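Local coordinates for protein muconate cycloisomerase (Azorhizobium caulinodans, PDB 3MY9) that belongs to the mandelate racemase/muconate lactonizing group of the enolase superfamily and carries bound magnesium ions, at residues V38-T43 with E109-D114. Residues are numbered along the deposited sequence; the frame is centred on the assembly and turned at random.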
ATOM      1  N   VAL A  38      45.310  14.735  -1.089  1.00 76.21           N
ATOM      2  CA  VAL A  38      45.905  13.741  -0.195  1.00 76.11           C
ATOM      3  C   VAL A  38      46.285  12.525  -1.031  1.00 73.61           C
ATOM      4  O   VAL A  38      45.411  11.863  -1.617  1.00 71.02           O
ATOM      5  CB  VAL A  38      44.914  13.279   0.910  1.00 75.67           C
ATOM      6  CG1 VAL A  38      45.673  12.696   2.096  1.00 77.41           C
ATOM      7  CG2 VAL A  38      44.001  14.427   1.353  1.00 76.67           C
ATOM      8  N   LEU A  39      47.579  12.241  -1.099  1.00 74.10           N
ATOM      9  CA  LEU A  39      48.086  11.079  -1.803  1.00 72.43           C
ATOM     10  C   LEU A  39      48.715  10.127  -0.795  1.00 73.03           C
ATOM     11  O   LEU A  39      49.383  10.552   0.149  1.00 75.71           O
ATOM     12  CB  LEU A  39      49.113  11.492  -2.850  1.00 73.31           C
ATOM     13  CG  LEU A  39      48.821  12.777  -3.605  1.00 73.65           C
ATOM     14  CD1 LEU A  39      50.059  13.192  -4.381  1.00 77.07           C
ATOM     15  CD2 LEU A  39      47.598  12.620  -4.509  1.00 72.04           C
ATOM     16  N   LEU A  40      48.487   8.838  -1.007  1.00 70.96           N
ATOM     17  CA  LEU A  40      48.967   7.783  -0.130  1.00 71.09           C
ATOM     18  C   LEU A  40      49.825   6.855  -0.960  1.00 70.52           C
ATOM     19  O   LEU A  40      49.408   6.409  -2.026  1.00 68.73           O
ATOM     20  CB  LEU A  40      47.771   7.003   0.439  1.00 69.24           C
ATOM     21  CG  LEU A  40      48.033   5.691   1.191  1.00 68.71           C
ATOM     22  CD1 LEU A  40      48.485   5.958   2.619  1.00 68.86           C
ATOM     23  CD2 LEU A  40      46.764   4.817   1.175  1.00 64.12           C
ATOM     24  N   GLU A  41      51.021   6.563  -0.475  1.00 72.26           N
ATOM     25  CA  GLU A  41      51.886   5.601  -1.120  1.00 72.15           C
ATOM     26  C   GLU A  41      52.026   4.412  -0.191  1.00 72.04           C
ATOM     27  O   GLU A  41      52.482   4.555   0.945  1.00 73.56           O
ATOM     28  CB  GLU A  41      53.274   6.206  -1.395  1.00 74.57           C
ATOM     29  CG  GLU A  41      54.226   5.270  -2.154  1.00 74.99           C
ATOM     30  CD  GLU A  41      55.704   5.589  -1.917  1.00 80.26           C
ATOM     31  OE1 GLU A  41      56.074   5.898  -0.766  1.00 83.65           O
ATOM     32  OE2 GLU A  41      56.504   5.505  -2.878  1.00 81.14           O
ATOM     33  N   VAL A  42      51.657   3.235  -0.676  1.00 69.96           N
ATOM     34  CA  VAL A  42      51.813   2.024   0.118  1.00 69.79           C
ATOM     35  C   VAL A  42      52.893   1.150  -0.485  1.00 69.73           C
ATOM     36  O   VAL A  42      53.021   1.072  -1.703  1.00 68.94           O
ATOM     37  CB  VAL A  42      50.486   1.260   0.232  1.00 67.60           C
ATOM     38  CG1 VAL A  42      50.649   0.080   1.198  1.00 68.22           C
ATOM     39  CG2 VAL A  42      49.405   2.196   0.712  1.00 66.14           C
ATOM     40  N   THR A  43      53.687   0.523   0.378  1.00 71.00           N
ATOM     41  CA  THR A  43      54.810  -0.295  -0.055  1.00 71.51           C
ATOM     42  C   THR A  43      54.772  -1.667   0.613  1.00 71.63           C
ATOM     43  O   THR A  43      54.709  -1.756   1.831  1.00 72.72           O
ATOM     44  CB  THR A  43      56.146   0.401   0.271  1.00 74.29           C
ATOM     45  OG1 THR A  43      56.085   1.782  -0.136  1.00 72.21           O
ATOM     46  CG2 THR A  43      57.306  -0.312  -0.424  1.00 74.34           C
ATOM     47  N   GLU A 109      42.241   1.158  -0.505  1.00 54.24           N
ATOM     48  CA  GLU A 109      41.800   0.094  -1.421  1.00 52.74           C
ATOM     49  C   GLU A 109      42.474   0.226  -2.792  1.00 52.46           C
ATOM     50  O   GLU A 109      43.039  -0.727  -3.323  1.00 53.26           O
ATOM     51  CB  GLU A 109      40.283   0.177  -1.585  1.00 51.55           C
ATOM     52  CG  GLU A 109      39.657  -0.907  -2.454  1.00 50.87           C
ATOM     53  CD  GLU A 109      38.258  -0.548  -2.909  1.00 50.29           C
ATOM     54  OE1 GLU A 109      38.054   0.616  -3.303  1.00 49.55           O
ATOM     55  OE2 GLU A 109      37.356  -1.421  -2.866  1.00 51.85           O
ATOM     56  N   MET A 110      42.384   1.417  -3.356  1.00 51.56           N
ATOM     57  CA  MET A 110      43.054   1.795  -4.605  1.00 51.61           C
ATOM     58  C   MET A 110      44.532   1.315  -4.631  1.00 52.25           C
ATOM     59  O   MET A 110      44.974   0.602  -5.538  1.00 51.23           O
ATOM     60  CB  MET A 110      43.011   3.328  -4.660  1.00 52.18           C
ATOM     61  CG  MET A 110      43.061   3.995  -5.974  1.00 52.03           C
ATOM     62  SD  MET A 110      42.790   5.769  -5.720  1.00 44.01           S
ATOM     63  CE  MET A 110      41.114   5.795  -5.174  1.00 41.68           C
ATOM     64  N   ALA A 111      45.274   1.717  -3.607  1.00 53.44           N
ATOM     65  CA  ALA A 111      46.693   1.420  -3.510  1.00 55.18           C
ATOM     66  C   ALA A 111      46.960  -0.087  -3.386  1.00 55.01           C
ATOM     67  O   ALA A 111      47.886  -0.607  -4.001  1.00 54.85           O
ATOM     68  CB  ALA A 111      47.296   2.177  -2.338  1.00 57.04           C
ATOM     69  N   LEU A 112      46.147  -0.790  -2.602  1.00 54.20           N
ATOM     70  CA  LEU A 112      46.346  -2.244  -2.427  1.00 54.67           C
ATOM     71  C   LEU A 112      46.056  -2.990  -3.719  1.00 53.07           C
ATOM     72  O   LEU A 112      46.728  -3.974  -4.021  1.00 53.94           O
ATOM     73  CB  LEU A 112      45.449  -2.817  -1.321  1.00 54.60           C
ATOM     74  CG  LEU A 112      46.041  -2.896   0.074  1.00 57.91           C
ATOM     75  CD1 LEU A 112      46.709  -1.601   0.476  1.00 59.10           C
ATOM     76  CD2 LEU A 112      44.909  -3.267   1.027  1.00 59.78           C
ATOM     77  N   LEU A 113      45.042  -2.539  -4.454  1.00 50.91           N
ATOM     78  CA  LEU A 113      44.730  -3.107  -5.759  1.00 49.97           C
ATOM     79  C   LEU A 113      45.811  -2.773  -6.799  1.00 51.48           C
ATOM     80  O   LEU A 113      46.106  -3.601  -7.663  1.00 51.49           O
ATOM     81  CB  LEU A 113      43.336  -2.660  -6.236  1.00 48.93           C
ATOM     82  CG  LEU A 113      42.164  -3.082  -5.346  1.00 47.01           C
ATOM     83  CD1 LEU A 113      40.781  -2.587  -5.850  1.00 45.89           C
ATOM     84  CD2 LEU A 113      42.149  -4.609  -5.171  1.00 48.08           C
ATOM     85  N   ASP A 114      46.413  -1.579  -6.697  1.00 52.52           N
ATOM     86  CA  ASP A 114      47.557  -1.182  -7.531  1.00 53.09           C
ATOM     87  C   ASP A 114      48.730  -2.165  -7.310  1.00 53.91           C
ATOM     88  O   ASP A 114      49.267  -2.733  -8.259  1.00 52.92           O
ATOM     89  CB  ASP A 114      47.967   0.252  -7.174  1.00 54.35           C
ATOM     90  CG  ASP A 114      48.867   0.921  -8.227  1.00 57.00           C
ATOM     91  OD1 ASP A 114      48.901   0.506  -9.411  1.00 58.75           O
ATOM     92  OD2 ASP A 114      49.515   1.921  -7.854  1.00 58.69           O
TER
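Val42 of strand 35-44 reaches toward helix 102-120 and meets the methyl of Ala111. Val42 CB is already 4.2 Å from Ala111 CB, and from there the side chain forks. Val42 CG2, beside the backbone N, makes the closest touch, 3.7 Å from Ala111 CB; Val42 CG1, placed anti to that N by a chi1 of -174°, instead comes to 4.3 Å from Leu112 CD1. Val42 thus spreads its two branches over successive helix residues. Two residues earlier on the same side of the strand, Leu40 extends CD2 to 4.4 Å from Ala111 CB, so the small methyl is met by both strand side chains. A bare methyl at Ala111 is consistent with the close backbones: Ala111 CA lies 6.3 Å from Val42 CA, and the axes of segments 38-43 and 109-114 approach to 8.4 Å at 38°. The contact is wholly apolar and buried. Glu41, between the two, points away and forms a salt bridge with Arg12. This is sheet-against-helix packing in the N-terminal capping domain of the enolase superfamily: strand 35-44 runs antiparallel to both 8-21 and 49-54, Ile11 and Ile13 of the former touching Val42 and Leu40 respectively, while helix 87-97 meets Leu112 through Leu90.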